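Local coordinates for protein haloacid dehalogenase-like hydrolase (Klebsiella pneumoniae subsp. pneumoniae, PDB 3PGV) that probably acts as a metal-dependent phosphatase of the haloacid dehalogenase superfamily, Cof family, holding a calcium ion where magnesium is the likely natural cofactor, at residues Val23-Leu28 with Cys228-Asp233; Phe57-Gly62 with Ile77-Ile82; Ala108-Ile113 with Ser164-Thr169; Thr122-Glu127 with Gly156-Gln161. All coordinates share one frame; numbering follows the deposited sequence.

Contact 1. Residues Val23-Leu28 with Cys228-Asp233. With CA (calcium ion), chain E.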
loop_
_atom_site.group_PDB
_atom_site.type_symbol
_atom_site.label_atom_id
_atom_site.label_comp_id
_atom_site.label_asym_id
_atom_site.label_seq_id
_atom_site.Cartn_x
_atom_site.Cartn_y
_atom_site.Cartn_z
ATOM N N VAL A 23 -8.918 -8.486 -14.196
ATOM C CA VAL A 23 -8.673 -7.847 -12.902
ATOM C C VAL A 23 -7.815 -6.598 -13.080
ATOM O O VAL A 23 -6.722 -6.675 -13.653
ATOM C CB VAL A 23 -8.028 -8.840 -11.883
ATOM C CG1 VAL A 23 -7.789 -8.163 -10.529
ATOM C CG2 VAL A 23 -8.884 -10.099 -11.718
ATOM N N VAL A 24 -8.308 -5.448 -12.594
ATOM C CA VAL A 24 -7.545 -4.214 -12.586
ATOM C C VAL A 24 -7.124 -3.919 -11.148
ATOM O O VAL A 24 -7.984 -3.802 -10.268
ATOM C CB VAL A 24 -8.331 -3.017 -13.209
ATOM C CG1 VAL A 24 -7.578 -1.699 -13.009
ATOM C CG2 VAL A 24 -8.612 -3.253 -14.684
ATOM N N ALA A 25 -5.801 -3.852 -10.894
ATOM C CA ALA A 25 -5.280 -3.534 -9.565
ATOM C C ALA A 25 -4.658 -2.163 -9.578
ATOM O O ALA A 25 -3.915 -1.830 -10.504
ATOM C CB ALA A 25 -4.258 -4.565 -9.135
ATOM N N SER A 26 -4.985 -1.336 -8.598
ATOM C CA SER A 26 -4.419 -0.013 -8.577
ATOM C C SER A 26 -4.082 0.451 -7.197
ATOM O O SER A 26 -4.908 0.353 -6.283
ATOM C CB SER A 26 -5.355 0.988 -9.257
ATOM O OG SER A 26 -4.735 2.260 -9.404
ATOM N N ASP A 27 -2.887 1.035 -7.050
ATOM C CA ASP A 27 -2.512 1.781 -5.868
ATOM C C ASP A 27 -3.431 3.039 -5.806
ATOM O O ASP A 27 -4.057 3.394 -6.815
ATOM C CB ASP A 27 -1.020 2.190 -5.955
ATOM C CG ASP A 27 -0.552 3.148 -4.867
ATOM O OD1 ASP A 27 -1.004 3.000 -3.706
ATOM O OD2 ASP A 27 0.285 4.030 -5.174
ATOM N N LEU A 28 -3.541 3.676 -4.640
ATOM C CA LEU A 28 -4.424 4.829 -4.509
ATOM C C LEU A 28 -3.677 6.154 -4.544
ATOM O O LEU A 28 -3.740 6.865 -5.556
ATOM C CB LEU A 28 -5.320 4.700 -3.266
ATOM C CG LEU A 28 -6.334 3.537 -3.322
ATOM C CD1 LEU A 28 -6.907 3.235 -1.948
ATOM C CD2 LEU A 28 -7.444 3.823 -4.336
ATOM N N CYS A 228 -4.188 -9.943 -14.422
ATOM C CA CYS A 228 -4.109 -8.652 -13.758
ATOM C C CYS A 228 -3.331 -7.623 -14.508
ATOM O O CYS A 228 -2.230 -7.893 -14.987
ATOM C CB CYS A 228 -3.586 -8.807 -12.334
ATOM S SG CYS A 228 -4.560 -9.929 -11.308
ATOM N N ILE A 229 -3.852 -6.397 -14.516
ATOM C CA ILE A 229 -3.117 -5.202 -14.902
ATOM C C ILE A 229 -3.004 -4.324 -13.653
ATOM O O ILE A 229 -4.004 -4.136 -12.949
ATOM C CB ILE A 229 -3.762 -4.453 -16.112
ATOM C CG1 ILE A 229 -2.932 -3.183 -16.482
ATOM C CG2 ILE A 229 -5.251 -4.112 -15.843
ATOM C CD1 ILE A 229 -3.334 -2.484 -17.785
ATOM N N ALA A 230 -1.774 -3.887 -13.306
ATOM C CA ALA A 230 -1.561 -3.112 -12.086
ATOM C C ALA A 230 -0.967 -1.727 -12.334
ATOM O O ALA A 230 -0.209 -1.531 -13.290
ATOM C CB ALA A 230 -0.695 -3.886 -11.120
ATOM N N PHE A 231 -1.274 -0.771 -11.432
ATOM C CA PHE A 231 -0.784 0.610 -11.507
ATOM C C PHE A 231 -0.224 1.025 -10.140
ATOM O O PHE A 231 -0.843 0.740 -9.109
ATOM C CB PHE A 231 -1.922 1.556 -11.932
ATOM C CG PHE A 231 -2.554 1.223 -13.265
ATOM C CD1 PHE A 231 -3.586 0.288 -13.355
ATOM C CD2 PHE A 231 -2.174 1.899 -14.421
ATOM C CE1 PHE A 231 -4.176 -0.018 -14.594
ATOM C CE2 PHE A 231 -2.766 1.592 -15.660
ATOM C CZ PHE A 231 -3.767 0.640 -15.734
ATOM N N GLY A 232 0.947 1.678 -10.142
ATOM C CA GLY A 232 1.610 2.128 -8.911
ATOM C C GLY A 232 2.672 3.195 -9.130
ATOM O O GLY A 232 3.097 3.440 -10.270
ATOM N N ASP A 233 3.146 3.815 -8.035
ATOM C CA ASP A 233 4.141 4.900 -8.127
ATOM C C ASP A 233 5.262 4.804 -7.059
ATOM O O ASP A 233 6.161 5.653 -7.034
ATOM C CB ASP A 233 3.444 6.277 -8.026
ATOM C CG ASP A 233 2.942 6.607 -6.638
ATOM O OD1 ASP A 233 2.477 5.678 -5.936
ATOM O OD2 ASP A 233 2.956 7.795 -6.274
HETATM CA CA CA E . 1.492 5.390 -3.953
HETATM O O HOH W 1 2.611 3.130 -3.255
#
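V23-S26 and C228-F231 pair as parallel strands, with axes 4.6 Å apart and only 12° between their directions. Four backbone hydrogen bonds join them: I229 N to V23 O, A25 N to I229 O, F231 N to A25 O and D27 N to F231 O. The A25 N to I229 O bond is short and nearly straight (2.7 Å, 174°). On one face of the sheet V24 CG2 lies alongside I229 CG2 at 3.7 Å, and V24 CG1 meets the edge of the F231 ring at CE1. Helix 274-283 covers V24 and I229. On the other face V23 CB touches C228 SG and the methyl groups of A25 and A230 meet. At the C-terminal ends the chemistry turns polar. D27 OD2 and D233 OD1 come within 2.8 Å of each other because both bind the calcium ion, each at 2.2 Å. Their carboxylate planes are 31° apart. D27 OD1 forms a salt bridge with K210, and OD2 also accepts from T31. The backbone oxygen of D29 and a water are further ligands. Paired central strands carrying metal-binding aspartates at their C-terminal ends are characteristic of the Rossmann-like HAD core.

Contact 2. Residues Phe57-Gly62 with Ile77-Ile82. With EDO (1,2-ethanediol), chain K.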
loop_
_atom_site.group_PDB
_atom_site.type_symbol
_atom_site.label_atom_id
_atom_site.label_comp_id
_atom_site.label_asym_id
_atom_site.label_seq_id
_atom_site.Cartn_x
_atom_site.Cartn_y
_atom_site.Cartn_z
ATOM N N PHE A 57 -12.137 -4.973 -9.835
ATOM C CA PHE A 57 -11.179 -3.994 -9.347
ATOM C C PHE A 57 -10.645 -4.366 -8.010
ATOM O O PHE A 57 -11.389 -4.843 -7.149
ATOM C CB PHE A 57 -11.796 -2.594 -9.306
ATOM C CG PHE A 57 -11.912 -1.940 -10.658
ATOM C CD1 PHE A 57 -13.042 -2.134 -11.450
ATOM C CD2 PHE A 57 -10.886 -1.143 -11.154
ATOM C CE1 PHE A 57 -13.144 -1.540 -12.706
ATOM C CE2 PHE A 57 -10.990 -0.550 -12.412
ATOM C CZ PHE A 57 -12.121 -0.746 -13.179
ATOM N N VAL A 58 -9.339 -4.185 -7.829
ATOM C CA VAL A 58 -8.669 -4.440 -6.558
ATOM C C VAL A 58 -7.831 -3.213 -6.216
ATOM O O VAL A 58 -7.008 -2.789 -7.024
ATOM C CB VAL A 58 -7.805 -5.737 -6.606
ATOM C CG1 VAL A 58 -7.124 -5.987 -5.270
ATOM C CG2 VAL A 58 -8.648 -6.942 -7.017
ATOM N N PHE A 59 -8.092 -2.600 -5.076
ATOM C CA PHE A 59 -7.351 -1.411 -4.669
ATOM C C PHE A 59 -6.348 -1.747 -3.579
ATOM O O PHE A 59 -6.666 -2.507 -2.657
ATOM C CB PHE A 59 -8.305 -0.280 -4.268
ATOM C CG PHE A 59 -9.266 0.067 -5.383
ATOM C CD1 PHE A 59 -8.817 0.705 -6.538
ATOM C CD2 PHE A 59 -10.592 -0.350 -5.336
ATOM C CE1 PHE A 59 -9.681 0.926 -7.615
ATOM C CE2 PHE A 59 -11.465 -0.095 -6.402
ATOM C CZ PHE A 59 -11.008 0.543 -7.528
ATOM N N ALA A 60 -5.082 -1.335 -3.780
ATOM C CA ALA A 60 -3.982 -1.722 -2.896
ATOM C C ALA A 60 -3.270 -0.517 -2.338
ATOM O O ALA A 60 -2.697 0.269 -3.087
ATOM C CB ALA A 60 -3.004 -2.614 -3.641
ATOM N N THR A 61 -3.270 -0.379 -1.022
ATOM C CA THR A 61 -2.664 0.781 -0.391
ATOM C C THR A 61 -1.814 0.404 0.811
ATOM O O THR A 61 -1.986 -0.680 1.388
ATOM C CB THR A 61 -3.755 1.807 -0.023
ATOM O OG1 THR A 61 -3.143 2.954 0.595
ATOM C CG2 THR A 61 -4.831 1.217 0.892
ATOM N N GLY A 62 -0.931 1.320 1.201
ATOM C CA GLY A 62 -0.175 1.217 2.431
ATOM C C GLY A 62 -0.983 1.711 3.616
ATOM O O GLY A 62 -0.688 1.369 4.765
ATOM N N ILE A 77 -18.390 1.170 -6.541
ATOM C CA ILE A 77 -18.370 -0.240 -6.956
ATOM C C ILE A 77 -17.953 -1.145 -5.802
ATOM O O ILE A 77 -17.308 -0.690 -4.860
ATOM C CB ILE A 77 -17.448 -0.455 -8.198
ATOM C CG1 ILE A 77 -15.970 -0.068 -7.870
ATOM C CG2 ILE A 77 -17.984 0.322 -9.435
ATOM C CD1 ILE A 77 -14.967 -0.614 -8.813
ATOM N N ARG A 78 -18.293 -2.434 -5.891
ATOM C CA ARG A 78 -17.895 -3.422 -4.889
ATOM C C ARG A 78 -16.531 -3.950 -5.298
ATOM O O ARG A 78 -16.353 -4.363 -6.454
ATOM C CB ARG A 78 -18.931 -4.591 -4.812
ATOM C CG ARG A 78 -20.418 -4.156 -4.813
ATOM C CD ARG A 78 -21.055 -4.122 -3.434
ATOM N NE ARG A 78 -21.043 -5.432 -2.800
ATOM C CZ ARG A 78 -21.372 -5.634 -1.537
ATOM N NH1 ARG A 78 -21.778 -4.623 -0.782
ATOM N NH2 ARG A 78 -21.282 -6.847 -1.007
ATOM N N SER A 79 -15.549 -3.892 -4.389
ATOM C CA SER A 79 -14.178 -4.298 -4.711
ATOM C C SER A 79 -13.449 -4.841 -3.499
ATOM O O SER A 79 -13.779 -4.482 -2.365
ATOM C CB SER A 79 -13.397 -3.117 -5.287
ATOM O OG SER A 79 -13.408 -2.014 -4.395
ATOM N N TYR A 80 -12.404 -5.668 -3.734
ATOM C CA TYR A 80 -11.532 -6.140 -2.665
ATOM C C TYR A 80 -10.567 -5.005 -2.302
ATOM O O TYR A 80 -10.125 -4.253 -3.191
ATOM C CB TYR A 80 -10.745 -7.376 -3.104
ATOM C CG TYR A 80 -11.501 -8.675 -2.927
ATOM C CD1 TYR A 80 -11.618 -9.271 -1.675
ATOM C CD2 TYR A 80 -12.026 -9.354 -4.023
ATOM C CE1 TYR A 80 -12.304 -10.472 -1.507
ATOM C CE2 TYR A 80 -12.688 -10.570 -3.872
ATOM C CZ TYR A 80 -12.826 -11.128 -2.610
ATOM O OH TYR A 80 -13.482 -12.330 -2.453
HETATM N N MSE A 81 -10.277 -4.849 -1.010
HETATM C CA MSE A 81 -9.422 -3.770 -0.532
HETATM C C MSE A 81 -8.174 -4.340 0.138
HETATM O O MSE A 81 -8.281 -5.045 1.150
HETATM C CB MSE A 81 -10.209 -2.875 0.449
HETATM C CG MSE A 81 -9.458 -1.625 0.884
HETATM SE SE MSE A 81 -9.152 -0.335 -0.574
HETATM C CE MSE A 81 -10.975 -0.171 -1.232
ATOM N N ILE A 82 -6.990 -4.076 -0.453
ATOM C CA ILE A 82 -5.701 -4.469 0.123
ATOM C C ILE A 82 -5.171 -3.286 0.911
ATOM O O ILE A 82 -4.977 -2.215 0.334
ATOM C CB ILE A 82 -4.700 -4.890 -0.995
ATOM C CG1 ILE A 82 -5.172 -6.149 -1.734
ATOM C CG2 ILE A 82 -3.283 -5.057 -0.443
ATOM C CD1 ILE A 82 -4.359 -6.463 -2.980
HETATM C C1 EDO K . -15.687 -7.830 -3.958
HETATM O O1 EDO K . -15.495 -8.580 -2.756
HETATM C C2 EDO K . -16.786 -8.474 -4.798
HETATM O O2 EDO K . -17.169 -7.578 -5.855
HETATM O O HOH W 2 -14.876 -4.648 -8.643
#
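F59 meets I77 at its ring edge and M81 at its CB. The closest approach of I77 CD1 is to F57 CD1, at 3.6 Å. The F57 and I77 side chains cross at about a right angle. M81 is a selenomethionine; its SE packs on F59 CB at 3.8 Å. The chain of M81 bends at chi2 and chi3 (67° and 52°), which brings SE and CE back against F59 CB. S79 OG lies in the plane of the F59 ring at its edge, 3.4 Å from CE2, but S79 is modelled in two conformers, so this contact is doubtful. On the other face of the sheet I82 CD1 touches V58 CG1 at 3.6 Å, and I82 CB meets A60 CB.

These side chains are set by a parallel pairing of strands 57-60 and 80-82. F59 N donates to Y80 O, I82 N to F59 O at 2.7 Å, and T61 N to I82 O. Where the strands part, water 2 bridges F57 N and R78 O. Further out, helix 41-51 covers F57 and I77, and helix 210-220 covers V58, Y80 and I82. A bound ethanediol, probably from the crystallisation liquor, sets O1 over one face of the Y80 ring. T61 OG1 accepts from R63 N beside the metal site. Strand 56-60, helix 69-75 and strand 80-83 form a beta-alpha-beta unit of the Rossmann-like HAD core.

Contact 3. Residues Ala108-Ile113 with Ser164-Thr169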
loop_
_atom_site.group_PDB
_atom_site.type_symbol
_atom_site.label_atom_id
_atom_site.label_comp_id
_atom_site.label_asym_id
_atom_site.label_seq_id
_atom_site.Cartn_x
_atom_site.Cartn_y
_atom_site.Cartn_z
ATOM N N ALA A 108 8.633 -6.912 18.190
ATOM C CA ALA A 108 9.191 -6.446 19.467
ATOM C C ALA A 108 10.466 -5.641 19.269
ATOM O O ALA A 108 10.624 -4.581 19.890
ATOM C CB ALA A 108 9.449 -7.626 20.390
ATOM N N ASP A 109 11.367 -6.112 18.357
ATOM C CA ASP A 109 12.619 -5.415 18.048
ATOM C C ASP A 109 12.372 -4.134 17.269
ATOM O O ASP A 109 12.991 -3.119 17.563
ATOM C CB ASP A 109 13.592 -6.335 17.285
ATOM C CG ASP A 109 14.144 -7.487 18.127
ATOM O OD1 ASP A 109 14.167 -7.356 19.375
ATOM O OD2 ASP A 109 14.591 -8.494 17.535
ATOM N N LEU A 110 11.456 -4.173 16.282
ATOM C CA LEU A 110 11.103 -2.998 15.468
ATOM C C LEU A 110 10.552 -1.869 16.310
ATOM O O LEU A 110 10.766 -0.696 15.985
ATOM C CB LEU A 110 10.085 -3.376 14.379
ATOM C CG LEU A 110 10.633 -4.203 13.205
ATOM C CD1 LEU A 110 9.501 -4.692 12.317
ATOM C CD2 LEU A 110 11.640 -3.399 12.387
ATOM N N PHE A 111 9.852 -2.212 17.424
ATOM C CA PHE A 111 9.269 -1.212 18.339
ATOM C C PHE A 111 10.336 -0.307 18.959
ATOM O O PHE A 111 10.032 0.822 19.342
ATOM C CB PHE A 111 8.495 -1.902 19.464
ATOM C CG PHE A 111 7.227 -2.620 19.074
ATOM C CD1 PHE A 111 6.684 -2.472 17.802
ATOM C CD2 PHE A 111 6.523 -3.375 20.006
ATOM C CE1 PHE A 111 5.509 -3.140 17.443
ATOM C CE2 PHE A 111 5.344 -4.036 19.649
ATOM C CZ PHE A 111 4.842 -3.908 18.368
ATOM N N GLU A 112 11.585 -0.816 19.084
ATOM C CA GLU A 112 12.636 -0.166 19.854
ATOM C C GLU A 112 13.937 0.034 19.086
ATOM O O GLU A 112 14.865 0.627 19.625
ATOM C CB GLU A 112 12.905 -0.982 21.147
ATOM C CG GLU A 112 11.701 -1.050 22.090
ATOM C CD GLU A 112 11.180 0.319 22.511
ATOM O OE1 GLU A 112 12.009 1.178 22.890
ATOM O OE2 GLU A 112 9.948 0.533 22.454
ATOM N N ILE A 113 14.027 -0.477 17.837
ATOM C CA ILE A 113 15.280 -0.449 17.067
ATOM C C ILE A 113 15.907 0.956 16.963
ATOM O O ILE A 113 17.134 1.090 17.066
ATOM C CB ILE A 113 15.155 -1.184 15.689
ATOM C CG1 ILE A 113 16.554 -1.457 15.072
ATOM C CG2 ILE A 113 14.228 -0.427 14.714
ATOM C CD1 ILE A 113 16.571 -2.417 13.815
ATOM N N SER A 164 0.359 -5.376 11.724
ATOM C CA SER A 164 0.296 -5.433 10.258
ATOM C C SER A 164 1.537 -4.787 9.638
ATOM O O SER A 164 2.039 -5.267 8.625
ATOM C CB SER A 164 -0.980 -4.768 9.745
ATOM O OG SER A 164 -1.115 -3.451 10.251
ATOM N N LYS A 165 2.048 -3.716 10.261
ATOM C CA LYS A 165 3.272 -3.068 9.812
ATOM C C LYS A 165 3.861 -2.118 10.837
ATOM O O LYS A 165 3.153 -1.610 11.698
ATOM C CB LYS A 165 3.080 -2.351 8.459
ATOM C CG LYS A 165 2.220 -1.114 8.517
ATOM C CD LYS A 165 2.243 -0.401 7.178
ATOM C CE LYS A 165 1.609 0.954 7.246
ATOM N NZ LYS A 165 1.658 1.649 5.949
ATOM N N VAL A 166 5.175 -1.900 10.745
ATOM C CA VAL A 166 5.879 -0.868 11.488
ATOM C C VAL A 166 6.477 0.079 10.448
ATOM O O VAL A 166 6.984 -0.388 9.421
ATOM C CB VAL A 166 6.985 -1.457 12.426
ATOM C CG1 VAL A 166 7.780 -0.330 13.117
ATOM C CG2 VAL A 166 6.384 -2.410 13.454
ATOM N N PHE A 167 6.335 1.392 10.642
ATOM C CA PHE A 167 6.900 2.351 9.686
ATOM C C PHE A 167 7.653 3.476 10.347
ATOM O O PHE A 167 7.244 3.980 11.386
ATOM C CB PHE A 167 5.848 2.859 8.687
ATOM C CG PHE A 167 4.605 3.487 9.286
ATOM C CD1 PHE A 167 3.584 2.692 9.800
ATOM C CD2 PHE A 167 4.388 4.857 9.195
ATOM C CE1 PHE A 167 2.413 3.266 10.295
ATOM C CE2 PHE A 167 3.209 5.426 9.670
ATOM C CZ PHE A 167 2.225 4.627 10.212
ATOM N N PHE A 168 8.803 3.814 9.784
ATOM C CA PHE A 168 9.697 4.817 10.326
ATOM C C PHE A 168 9.609 6.081 9.525
ATOM O O PHE A 168 9.840 6.059 8.310
ATOM C CB PHE A 168 11.140 4.278 10.354
ATOM C CG PHE A 168 11.257 2.952 11.078
ATOM C CD1 PHE A 168 11.404 2.906 12.461
ATOM C CD2 PHE A 168 11.158 1.748 10.381
ATOM C CE1 PHE A 168 11.462 1.681 13.133
ATOM C CE2 PHE A 168 11.213 0.526 11.054
ATOM C CZ PHE A 168 11.372 0.500 12.425
ATOM N N THR A 169 9.169 7.182 10.170
ATOM C CA THR A 169 9.043 8.481 9.499
ATOM C C THR A 169 10.202 9.388 9.868
ATOM O O THR A 169 10.600 9.441 11.031
ATOM C CB THR A 169 7.655 9.117 9.755
ATOM O OG1 THR A 169 7.452 9.244 11.157
ATOM C CG2 THR A 169 6.502 8.295 9.135
#
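L110 and V166 form the apolar centre of this contact. L110 CB lies 3.9 Å from V166 CG2, and L110 CD1 nears the same methyl. The two side chains meet at a slant. V166 holds CG1 anti to its own nitrogen (chi1 176°); CG2 then sits beside that nitrogen, where it meets both L110 and F111. F111 joins from further along the chain: V166 CG2 lies at the edge of its ring, 4.1 Å from CE1.

The aromatic contacts gather at the outer end of F168. L110 CD2 lies in the plane of this ring, at its edge, 3.9 Å from CZ. I113 CG2 reaches CZ at 3.8 Å, its side chain at about a right angle to that of F168. L110 O, a polar atom, also nears the ring edge, 3.8 Å from CE1.

The chain itself is held by E112 N donating to D109 O, within 108-113. M183 of helix 173-187 packs against both L110 and F168, while V203 of strand 200-205 touches L110. F111 also rests on V124. The contact joins residues 110-113, at the C-terminal part of helix 104-110 and just beyond, to one face of the sheet at strand 163-169. This is helix-on-sheet packing in the alpha/beta cap domain of a Cof-type HAD protein.

Contact 4. Residues Thr122-Glu127 with Gly156-Gln161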
loop_
_atom_site.group_PDB
_atom_site.type_symbol
_atom_site.label_atom_id
_atom_site.label_comp_id
_atom_site.label_asym_id
_atom_site.label_seq_id
_atom_site.Cartn_x
_atom_site.Cartn_y
_atom_site.Cartn_z
ATOM N N THR A 122 8.993 6.164 15.271
ATOM C CA THR A 122 8.551 4.792 15.006
ATOM C C THR A 122 7.023 4.695 15.100
ATOM O O THR A 122 6.437 5.046 16.132
ATOM C CB THR A 122 9.251 3.802 15.940
ATOM O OG1 THR A 122 10.664 3.952 15.798
ATOM C CG2 THR A 122 8.836 2.329 15.665
ATOM N N ASN A 123 6.382 4.219 14.021
ATOM C CA ASN A 123 4.932 4.073 13.970
ATOM C C ASN A 123 4.558 2.617 13.862
ATOM O O ASN A 123 5.268 1.844 13.218
ATOM C CB ASN A 123 4.347 4.847 12.798
ATOM C CG ASN A 123 4.607 6.314 12.835
ATOM O OD1 ASN A 123 3.761 7.094 13.228
ATOM N ND2 ASN A 123 5.762 6.730 12.350
ATOM N N VAL A 124 3.438 2.234 14.485
ATOM C CA VAL A 124 2.987 0.845 14.499
ATOM C C VAL A 124 1.478 0.770 14.197
ATOM O O VAL A 124 0.691 1.496 14.812
ATOM C CB VAL A 124 3.308 0.178 15.881
ATOM C CG1 VAL A 124 2.790 -1.250 15.934
ATOM C CG2 VAL A 124 4.800 0.225 16.187
ATOM N N TYR A 125 1.074 -0.133 13.282
ATOM C CA TYR A 125 -0.342 -0.466 13.115
ATOM C C TYR A 125 -0.598 -1.801 13.779
ATOM O O TYR A 125 -0.116 -2.825 13.297
ATOM C CB TYR A 125 -0.756 -0.527 11.635
ATOM C CG TYR A 125 -0.888 0.823 10.953
ATOM C CD1 TYR A 125 -0.938 2.004 11.697
ATOM C CD2 TYR A 125 -1.045 0.915 9.571
ATOM C CE1 TYR A 125 -1.052 3.244 11.076
ATOM C CE2 TYR A 125 -1.159 2.147 8.937
ATOM C CZ TYR A 125 -1.170 3.313 9.691
ATOM O OH TYR A 125 -1.293 4.537 9.059
ATOM N N ARG A 126 -1.217 -1.778 14.972
ATOM C CA ARG A 126 -1.595 -2.984 15.689
ATOM C C ARG A 126 -3.085 -3.129 15.611
ATOM O O ARG A 126 -3.814 -2.319 16.208
ATOM C CB ARG A 126 -1.152 -2.913 17.155
ATOM C CG ARG A 126 -1.474 -4.180 17.920
ATOM C CD ARG A 126 -1.021 -4.119 19.359
ATOM N NE ARG A 126 -1.183 -5.415 20.009
ATOM C CZ ARG A 126 -2.338 -5.861 20.494
ATOM N NH1 ARG A 126 -3.427 -5.111 20.424
ATOM N NH2 ARG A 126 -2.410 -7.061 21.047
ATOM N N GLU A 127 -3.565 -4.126 14.836
ATOM C CA GLU A 127 -5.003 -4.328 14.600
ATOM C C GLU A 127 -5.640 -3.021 14.104
ATOM O O GLU A 127 -5.174 -2.468 13.114
ATOM C CB GLU A 127 -5.723 -4.872 15.869
ATOM C CG GLU A 127 -5.121 -6.159 16.443
ATOM C CD GLU A 127 -5.226 -7.407 15.578
ATOM O OE1 GLU A 127 -5.660 -7.299 14.407
ATOM O OE2 GLU A 127 -4.859 -8.495 16.076
ATOM N N GLY A 156 8.555 -1.155 25.899
ATOM C CA GLY A 156 8.003 -2.356 26.518
ATOM C C GLY A 156 6.510 -2.335 26.785
ATOM O O GLY A 156 5.936 -3.369 27.138
ATOM N N GLU A 157 5.860 -1.170 26.646
ATOM C CA GLU A 157 4.435 -1.105 26.947
ATOM C C GLU A 157 3.506 -1.411 25.730
ATOM O O GLU A 157 2.285 -1.303 25.855
ATOM C CB GLU A 157 4.063 0.217 27.688
ATOM C CG GLU A 157 3.772 1.414 26.804
ATOM C CD GLU A 157 3.459 2.689 27.576
ATOM O OE1 GLU A 157 3.808 2.762 28.779
ATOM O OE2 GLU A 157 2.933 3.642 26.955
ATOM N N LEU A 158 4.078 -1.849 24.587
ATOM C CA LEU A 158 3.250 -2.202 23.419
ATOM C C LEU A 158 3.319 -3.710 23.101
ATOM O O LEU A 158 4.413 -4.264 22.980
ATOM C CB LEU A 158 3.640 -1.354 22.182
ATOM C CG LEU A 158 2.827 -1.608 20.894
ATOM C CD1 LEU A 158 1.354 -1.343 21.107
ATOM C CD2 LEU A 158 3.355 -0.775 19.745
ATOM N N ASP A 159 2.141 -4.365 22.958
ATOM C CA ASP A 159 2.057 -5.793 22.652
ATOM C C ASP A 159 2.518 -6.089 21.220
ATOM O O ASP A 159 1.964 -5.528 20.256
ATOM C CB ASP A 159 0.633 -6.324 22.873
ATOM C CG ASP A 159 0.532 -7.827 22.696
ATOM O OD1 ASP A 159 1.112 -8.556 23.514
ATOM O OD2 ASP A 159 -0.095 -8.263 21.724
ATOM N N PRO A 160 3.489 -7.039 21.049
ATOM C CA PRO A 160 4.018 -7.299 19.697
ATOM C C PRO A 160 3.181 -8.257 18.846
ATOM O O PRO A 160 3.652 -8.707 17.799
ATOM C CB PRO A 160 5.433 -7.815 19.961
ATOM C CG PRO A 160 5.390 -8.383 21.327
ATOM C CD PRO A 160 4.255 -7.766 22.086
ATOM N N GLN A 161 1.915 -8.472 19.216
ATOM C CA GLN A 161 1.025 -9.285 18.393
ATOM C C GLN A 161 -0.033 -8.444 17.677
ATOM O O GLN A 161 -0.393 -7.375 18.160
ATOM C CB GLN A 161 0.400 -10.425 19.206
ATOM C CG GLN A 161 1.426 -11.521 19.522
ATOM C CD GLN A 161 0.856 -12.675 20.275
ATOM O OE1 GLN A 161 1.519 -13.271 21.120
ATOM N NE2 GLN A 161 -0.364 -13.061 19.947
#
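R126 reaches across to D159, its guanidinium plane turned 72° from the carboxylate plane. NH2 makes a salt bridge with D159 OD2 at 2.7 Å. The carboxylate oxygen lies near the guanidinium plane, at the edge of the group. Seen from D159, NH2 comes in on the anti side of OD2, tilted 34° from the carboxylate plane. Q161 N also donates to this oxygen, at 3.2 Å, from the opposite face. This second bond closes an Asx turn within the loop. OD2 is thus gripped by two donors, and the turn helps to position the acid for R126.

The arginine chain is extended from CG to NE, with CG anti to the backbone nitrogen (chi1 -177°). This carries NE up to two backbone carbonyls of the loop. It lies 2.8 Å from Q161 O and makes a weak hydrogen bond to D159 O at 3.2 Å.

Two residues earlier in the strand, V124 meets L158 of the loop, tip to tip. V124 CG1 and L158 CD2 are 3.9 Å apart. L158 CD1 also rests 4.0 Å from R126 CD, linking the apolar and charged halves.

The contact ties strand 121-126 to the loop between strands 150-152 and 163-169. Y131 of strand 129-132 packs on V124 and L158, I163 touches R126, and P160 leans on helix 104-110.

Contacts 1 and 2 belong to one eight-stranded sheet. Strands 23-27 and 56-60 are neighbours there, joined by bonds such as V24 O to V58 N. Both are buried and rely on parallel backbone pairing, but contact 1 adds metal binding. Contacts 3 and 4 each bring one strand of the second sheet, 163-169 and 121-126, which are neighbours in it. Contact 3 packs a helix end on its strand and contact 4 a loop. Contact 3 is buried and apolar; contact 4 is partly buried and combines a salt bridge with a small apolar touch. G62 O of contact 2 and K165 NZ of contact 3, probably hydrogen-bonded at 2.6 Å, connect the two sheets.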